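Local structure of peroxisomal fatty acid beta-oxidation multifunctional protein MFP2 (Arabidopsis thaliana, 2WTB) at residues A54-G59 with V106-G111; V395-I400 with L423-S428; Y520-A525 with M533-L538. The protein catalyses successive steps of peroxisomal fatty acid beta-oxidation during seed germination, as an enoyl-CoA hydratase for long chains and a 3-hydroxyacyl-CoA dehydrogenase for chains of varied length. All blocks are in the same frame, centred on the assembly; numbering follows the deposited sequence.

Contact 1 of 3, residues A54-G59 with V106-G111; sequences AIVITG and VAAIDG
Val-56 lies beside Val-106, and Ile-57 beside Ala-107, where strand 54-59 runs parallel to strand 106-109, the axes of the two segments 22° apart. These are neighbouring central strands of the sheet in the crotonase-like domain, and the side chain of Ala-107 lies about 11 Å from that of Glu-119, the predicted nucleophile. The close-knit part of the contact is backbone. Ile-57 uses both its peptide groups: its N donates to Val-106 O at 2.9 Å, and its O accepts from Ala-108 N at 2.6 Å in an almost straight bond, 175° at the hydrogen. One step back, Ile-55 O receives Val-106 N at 2.9 Å.

Small and beta-branched residues suit the two faces. Val-56 has CG1 anti to its own N (chi1 170°), which carries that methyl over the neighbouring strand, 4.3 Å from Ala-108 CB. Here a short alanine leaves room for the valine, and Ala-197 of helix 193-205 lies against both Val-56 and Val-106. On the other face Ile-57 and Ala-107 both touch Cys-124, while Ile-57 also meets Tyr-43 of helix 33-46.

Toward the C-terminal ends the fit changes character. Thr-58 and Ala-108 still meet through their CB atoms at 3.8 Å, but direct hydrogen bonds between peptides give way to a water bridge. One water accepts from Gly-59 N at 2.8 Å and donates to Ala-108 O at 3.0 Å, linking the two chains where they part; Gly-59 is partly exposed on this side.

The chemistry is thus graded: a centre of apolar side chains whose peptides bond to one another and, at Val-56, to strand 18-24, and a hydrated end where water stands in for direct pairing as the second strand passes into a loop.

Contact 2 of 3, residues V395-I400 with L423-S428; sequences VIEAVI and LASNTS
Two torsions of Glu-397 carry its carboxylate across to Ser-425: CG stands anti to the backbone N (chi1 163°), and the chain then bends at chi2 (-87°), curling the acid toward the neighbouring strand instead of extending it. Ser-425 OG, likewise opposite its own N, meets it and donates to Glu-397 OE1 at 2.8 Å, approaching on the syn side but 29° out of the carboxylate plane. The same hydroxyl oxygen accepts from Thr-427 N at 3.0 Å, an ST turn that bends the chain as strand 423-425 ends. The other carboxylate oxygen is equally busy: Glu-397 OE2 takes Val-399 N at 2.8 Å on its anti side and forms a salt bridge with Lys-406 of helix 403-416. A buried acid is thereby provided for on both oxygens, and its charge has a mate. With an alanine here, Lys-406 is likely to lose this counter-charge, and the Ser-425 hydroxyl and the Val-399 N-H their acceptor.

Beneath these side chains the parallel backbones bond in alternation, with Ala-424 N to Val-395 O at 2.9 Å, Glu-397 N to Ala-424 O at 3.1 Å and Asn-426 N to Glu-397 O at 2.9 Å. On the opposite face Ile-396 CG1 rests 4.3 Å from Ala-424 CB; alanine is small enough to sit beside the bulkier isoleucine. Asn-426 ND2 lies 3.9 Å from the methyl of Ala-398, while its OD1 accepts from Phe-450 N.

Strand 394-397, helix 403-416 and strand 422-425 form a beta-alpha-beta crossover of the Rossmann-type NAD-binding domain, and Ala-398, just past the C-terminal end of its strand, touches a glycine-rich GxGxxG sequence that is probably the dinucleotide-binding loop.

Contact 3 of 3, residues Y520-A525 with M533-L538; sequences YLIDRA and MGPFRL
The ring of Phe-536 meets helix 520-525 with its edge: Ile-522 CB lies 3.9 Å from CE1, and Asp-523 OD1 is 3.1 Å from CD1. OD1 lies near the ring plane and so faces the slightly positive C-H rim, not the electron-rich face; the carboxylate and ring planes are 31° apart. The other flat group, the guanidinium of Arg-537, carries Met-533 CE over one face, offset toward the rim; it extends away from the aspartate, whose contact is with the backbone instead.

That backbone contact joins helices 519-529 and 535-542 of the dehydrogenase's C-terminal domain. Asp-523 spends its two oxygens on successive peptides at the start of helix 535-538: OD1 accepts from Phe-536 N at 3.2 Å and OD2 from Arg-537 N at 2.8 Å. Both donors come in on the syn sides, 19° and 30° out of the carboxylate plane. In a helix's first turn these N-H groups have no carbonyl four residues back to receive them, and the acid takes that role from a separate helix.

Pro-535 opens the helix at a place where a missing N-H costs nothing, and its CG packs 3.9 Å from Ile-522 CG2. Gly-534, in the N-cap position, brings its CA to 3.5 Å from Asp-523 CG; a side chain there would run into the carboxylate. Ile-522 also reaches Ile-627 of helix 624-644, while Phe-536 beds against Ala-509, Met-510 and Val-513 of helix 498-514.

An aspartate facing the N-terminal end of a helix meets the positive end of its dipole, which would tend to keep the acid ionised. The electrostatic tie therefore rests on peptide N-H groups, with apolar packing of Ile-522, Pro-535 and Phe-536 closing beside it.

How the contacts relate
The contacts follow one another along the chain, each closing before the next opens, and each falls in a different part of the protein. Contact 1 pairs central strands of the six-stranded sheet in the enoyl-CoA hydratase/isomerase part. Contact 2 belongs to the eight-stranded sheet of the NAD-binding domain, and contact 3 joins two helices of the dehydrogenase's C-terminal domain. Contact 1 lies across the chain's centre from the others, its centre about 51 Å from that of contact 2 and about 52 Å from that of contact 3. Contacts 2 and 3 are nearer, about 14 Å between nearest atoms. This spacing mirrors the protein's design: hydratase and dehydrogenase activities occupy separate modules of one polypeptide.

Contact 1 of 3, residues A54-G59 with V106-G111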
# COMPACT_ATOMS: atom_id res chain seq x y z
N ALA A 54 24.12 23.91 26.53
CA ALA A 54 23.72 22.69 25.85
C ALA A 54 22.64 22.99 24.81
O ALA A 54 22.25 24.14 24.64
CB ALA A 54 23.21 21.67 26.86
N ILE A 55 22.17 21.96 24.13
CA ILE A 55 21.17 22.12 23.09
C ILE A 55 20.03 21.12 23.26
O ILE A 55 20.25 19.99 23.68
CB ILE A 55 21.78 21.96 21.68
CG1 ILE A 55 22.73 23.11 21.35
CG2 ILE A 55 20.69 21.87 20.62
CD1 ILE A 55 24.15 22.87 21.82
N VAL A 56 18.82 21.56 22.94
CA VAL A 56 17.67 20.67 22.91
C VAL A 56 17.00 20.80 21.55
O VAL A 56 16.92 21.90 21.00
CB VAL A 56 16.68 20.99 24.04
CG1 VAL A 56 15.38 20.22 23.84
CG2 VAL A 56 17.30 20.67 25.39
N ILE A 57 16.54 19.68 20.99
CA ILE A 57 15.88 19.70 19.70
C ILE A 57 14.46 19.16 19.81
O ILE A 57 14.23 18.12 20.43
CB ILE A 57 16.64 18.88 18.65
CG1 ILE A 57 18.11 19.31 18.57
CG2 ILE A 57 15.96 19.01 17.28
CD1 ILE A 57 18.92 18.56 17.51
N THR A 58 13.52 19.86 19.20
CA THR A 58 12.13 19.42 19.20
C THR A 58 11.43 19.91 17.94
O THR A 58 11.96 20.76 17.22
CB THR A 58 11.38 19.93 20.45
OG1 THR A 58 10.03 19.45 20.42
CG2 THR A 58 11.38 21.44 20.49
N GLY A 59 10.26 19.36 17.66
CA GLY A 59 9.50 19.73 16.48
C GLY A 59 8.33 20.64 16.80
O GLY A 59 7.94 20.78 17.96
N VAL A 106 19.96 17.13 23.51
CA VAL A 106 18.89 16.24 23.92
C VAL A 106 17.69 16.43 23.00
O VAL A 106 17.26 17.55 22.76
CB VAL A 106 18.45 16.51 25.37
CG1 VAL A 106 17.29 15.60 25.74
CG2 VAL A 106 19.61 16.30 26.32
N ALA A 107 17.17 15.32 22.49
CA ALA A 107 16.01 15.37 21.61
C ALA A 107 14.72 15.27 22.42
O ALA A 107 14.59 14.42 23.30
CB ALA A 107 16.08 14.27 20.57
N ALA A 108 13.78 16.17 22.13
CA ALA A 108 12.46 16.15 22.75
C ALA A 108 11.44 15.68 21.73
O ALA A 108 11.03 16.44 20.85
CB ALA A 108 12.11 17.53 23.28
N ILE A 109 11.03 14.42 21.85
CA ILE A 109 10.19 13.80 20.84
C ILE A 109 8.70 13.76 21.20
O ILE A 109 8.32 13.33 22.29
CB ILE A 109 10.66 12.36 20.51
CG1 ILE A 109 12.08 12.38 19.96
CG2 ILE A 109 9.71 11.70 19.52
CD1 ILE A 109 12.66 11.00 19.72
N ASP A 110 7.88 14.20 20.26
CA ASP A 110 6.43 14.10 20.38
C ASP A 110 5.87 13.59 19.06
O ASP A 110 6.48 13.80 18.01
CB ASP A 110 5.83 15.47 20.71
CG ASP A 110 4.38 15.39 21.15
OD1 ASP A 110 3.87 14.26 21.33
OD2 ASP A 110 3.75 16.45 21.31
N GLY A 111 4.73 12.92 19.11
CA GLY A 111 4.06 12.48 17.91
C GLY A 111 4.79 11.38 17.17
O GLY A 111 4.43 10.20 17.28
O HOH W 1 8.99 17.16 18.78

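Contact 2 of 3, residues V395-I400 with L423-S428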
# COMPACT_ATOMS: atom_id res chain seq x y z
N VAL A 395 -26.58 3.49 1.64
CA VAL A 395 -26.94 2.09 1.49
C VAL A 395 -25.99 1.39 0.53
O VAL A 395 -25.63 1.94 -0.52
CB VAL A 395 -28.37 1.92 0.97
CG1 VAL A 395 -28.66 0.46 0.67
CG2 VAL A 395 -29.37 2.48 1.97
N ILE A 396 -25.58 0.18 0.88
CA ILE A 396 -24.77 -0.65 -0.00
C ILE A 396 -25.46 -2.00 -0.21
O ILE A 396 -25.62 -2.77 0.73
CB ILE A 396 -23.36 -0.89 0.56
CG1 ILE A 396 -22.66 0.44 0.83
CG2 ILE A 396 -22.54 -1.75 -0.39
CD1 ILE A 396 -21.25 0.29 1.37
N GLU A 397 -25.86 -2.27 -1.44
CA GLU A 397 -26.52 -3.53 -1.76
C GLU A 397 -25.52 -4.58 -2.21
O GLU A 397 -24.74 -4.35 -3.13
CB GLU A 397 -27.59 -3.30 -2.84
CG GLU A 397 -28.06 -4.57 -3.53
CD GLU A 397 -27.19 -4.93 -4.72
OE1 GLU A 397 -26.88 -4.03 -5.52
OE2 GLU A 397 -26.82 -6.12 -4.84
N ALA A 398 -25.53 -5.73 -1.54
CA ALA A 398 -24.62 -6.83 -1.86
C ALA A 398 -25.37 -8.14 -2.05
O ALA A 398 -25.05 -9.15 -1.42
CB ALA A 398 -23.56 -6.97 -0.79
N VAL A 399 -26.38 -8.11 -2.91
CA VAL A 399 -27.20 -9.28 -3.18
C VAL A 399 -26.68 -10.02 -4.42
O VAL A 399 -25.89 -9.47 -5.18
CB VAL A 399 -28.68 -8.88 -3.38
CG1 VAL A 399 -29.52 -10.06 -3.81
CG2 VAL A 399 -29.23 -8.29 -2.09
N ILE A 400 -27.11 -11.27 -4.60
CA ILE A 400 -26.74 -12.05 -5.77
C ILE A 400 -26.82 -11.22 -7.06
O ILE A 400 -27.58 -10.26 -7.14
CB ILE A 400 -27.64 -13.29 -5.94
CG1 ILE A 400 -29.10 -12.87 -6.12
CG2 ILE A 400 -27.48 -14.24 -4.76
CD1 ILE A 400 -30.04 -14.02 -6.39
N LEU A 423 -27.25 5.74 -2.79
CA LEU A 423 -27.73 4.45 -3.25
C LEU A 423 -26.61 3.66 -3.93
O LEU A 423 -26.57 3.54 -5.16
CB LEU A 423 -28.92 4.62 -4.20
CG LEU A 423 -30.30 4.80 -3.57
CD1 LEU A 423 -30.22 5.52 -2.23
CD2 LEU A 423 -31.25 5.52 -4.51
N ALA A 424 -25.70 3.13 -3.12
CA ALA A 424 -24.52 2.44 -3.63
C ALA A 424 -24.75 0.94 -3.80
O ALA A 424 -25.53 0.34 -3.06
CB ALA A 424 -23.33 2.70 -2.72
N SER A 425 -24.07 0.36 -4.78
CA SER A 425 -24.17 -1.08 -5.03
C SER A 425 -22.80 -1.74 -5.12
O SER A 425 -21.86 -1.17 -5.67
CB SER A 425 -24.96 -1.34 -6.32
OG SER A 425 -24.79 -2.69 -6.73
N ASN A 426 -22.71 -2.95 -4.58
CA ASN A 426 -21.49 -3.73 -4.61
C ASN A 426 -21.47 -4.66 -5.83
O ASN A 426 -20.66 -5.59 -5.91
CB ASN A 426 -21.35 -4.53 -3.31
CG ASN A 426 -20.18 -5.48 -3.32
OD1 ASN A 426 -19.03 -5.08 -3.51
ND2 ASN A 426 -20.46 -6.76 -3.11
N THR A 427 -22.38 -4.41 -6.77
CA THR A 427 -22.48 -5.23 -7.97
C THR A 427 -21.14 -5.37 -8.67
O THR A 427 -20.28 -4.50 -8.57
CB THR A 427 -23.50 -4.65 -8.96
OG1 THR A 427 -23.58 -5.48 -10.13
CG2 THR A 427 -23.10 -3.24 -9.37
N SER A 428 -20.96 -6.48 -9.39
CA SER A 428 -19.69 -6.77 -10.03
C SER A 428 -19.85 -7.07 -11.51
O SER A 428 -18.92 -6.87 -12.30
CB SER A 428 -19.01 -7.95 -9.33
OG SER A 428 -17.70 -8.15 -9.82

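Contact 3 of 3, residues Y520-A525 with M533-L538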
# COMPACT_ATOMS: atom_id res chain seq x y z
N TYR A 520 2.02 -25.75 -14.76
CA TYR A 520 2.80 -25.56 -13.55
C TYR A 520 4.05 -24.73 -13.80
O TYR A 520 4.52 -24.01 -12.91
CB TYR A 520 3.15 -26.91 -12.92
CG TYR A 520 1.94 -27.80 -12.73
CD1 TYR A 520 1.10 -27.64 -11.64
CD2 TYR A 520 1.63 -28.79 -13.66
CE1 TYR A 520 -0.01 -28.44 -11.47
CE2 TYR A 520 0.52 -29.59 -13.49
CZ TYR A 520 -0.30 -29.42 -12.40
OH TYR A 520 -1.40 -30.23 -12.23
N LEU A 521 4.60 -24.82 -15.01
CA LEU A 521 5.70 -23.96 -15.41
C LEU A 521 5.20 -22.51 -15.48
O LEU A 521 5.87 -21.59 -15.01
CB LEU A 521 6.26 -24.38 -16.77
CG LEU A 521 6.83 -25.80 -16.89
CD1 LEU A 521 7.35 -26.04 -18.30
CD2 LEU A 521 7.92 -26.04 -15.86
N ILE A 522 4.02 -22.33 -16.06
CA ILE A 522 3.39 -21.02 -16.14
C ILE A 522 3.31 -20.38 -14.76
O ILE A 522 3.79 -19.26 -14.56
CB ILE A 522 1.96 -21.12 -16.71
CG1 ILE A 522 1.95 -21.83 -18.07
CG2 ILE A 522 1.33 -19.73 -16.82
CD1 ILE A 522 2.51 -20.99 -19.20
N ASP A 523 2.72 -21.10 -13.81
CA ASP A 523 2.56 -20.60 -12.45
C ASP A 523 3.89 -20.24 -11.80
O ASP A 523 4.02 -19.19 -11.18
CB ASP A 523 1.81 -21.61 -11.59
CG ASP A 523 0.32 -21.63 -11.87
OD1 ASP A 523 -0.11 -21.01 -12.87
OD2 ASP A 523 -0.43 -22.25 -11.10
N ARG A 524 4.88 -21.11 -11.96
CA ARG A 524 6.18 -20.90 -11.35
C ARG A 524 6.89 -19.68 -11.95
O ARG A 524 7.52 -18.90 -11.23
CB ARG A 524 7.06 -22.14 -11.50
N ALA A 525 6.77 -19.52 -13.26
CA ALA A 525 7.41 -18.41 -13.94
C ALA A 525 6.82 -17.08 -13.48
O ALA A 525 7.53 -16.08 -13.34
CB ALA A 525 7.25 -18.55 -15.45
N MET A 533 0.97 -15.50 -6.67
CA MET A 533 0.31 -16.73 -7.09
C MET A 533 0.44 -16.90 -8.59
O MET A 533 0.78 -15.96 -9.31
CB MET A 533 -1.16 -16.65 -6.70
CG MET A 533 -1.75 -17.95 -6.20
SD MET A 533 -3.27 -17.67 -5.26
CE MET A 533 -3.51 -19.29 -4.55
N GLY A 534 0.18 -18.11 -9.07
CA GLY A 534 0.18 -18.37 -10.50
C GLY A 534 -1.23 -18.25 -11.04
O GLY A 534 -2.19 -18.35 -10.28
N PRO A 535 -1.36 -18.04 -12.36
CA PRO A 535 -2.68 -17.90 -13.00
C PRO A 535 -3.63 -19.02 -12.60
O PRO A 535 -4.74 -18.76 -12.15
CB PRO A 535 -2.34 -18.00 -14.49
CG PRO A 535 -0.95 -17.49 -14.59
CD PRO A 535 -0.26 -17.91 -13.32
N PHE A 536 -3.19 -20.26 -12.77
CA PHE A 536 -4.01 -21.42 -12.44
C PHE A 536 -4.12 -21.60 -10.93
O PHE A 536 -5.19 -21.87 -10.39
CB PHE A 536 -3.45 -22.68 -13.10
CG PHE A 536 -3.24 -22.53 -14.58
CD1 PHE A 536 -2.00 -22.16 -15.08
CD2 PHE A 536 -4.28 -22.75 -15.47
CE1 PHE A 536 -1.80 -22.02 -16.44
CE2 PHE A 536 -4.09 -22.61 -16.83
CZ PHE A 536 -2.85 -22.24 -17.31
N ARG A 537 -2.99 -21.45 -10.25
CA ARG A 537 -2.94 -21.56 -8.79
C ARG A 537 -3.92 -20.59 -8.15
O ARG A 537 -4.61 -20.93 -7.18
CB ARG A 537 -1.51 -21.29 -8.30
CG ARG A 537 -1.37 -21.11 -6.80
CD ARG A 537 -1.99 -22.24 -6.02
NE ARG A 537 -1.49 -22.28 -4.65
CZ ARG A 537 -2.14 -22.82 -3.63
NH1 ARG A 537 -3.33 -23.37 -3.81
NH2 ARG A 537 -1.59 -22.80 -2.42
N LEU A 538 -3.99 -19.38 -8.69
CA LEU A 538 -4.93 -18.36 -8.21
C LEU A 538 -6.35 -18.68 -8.66
O LEU A 538 -7.32 -18.37 -7.97
CB LEU A 538 -4.50 -16.98 -8.71
CG LEU A 538 -5.46 -15.80 -8.52
CD1 LEU A 538 -4.69 -14.50 -8.30
CD2 LEU A 538 -6.42 -15.67 -9.69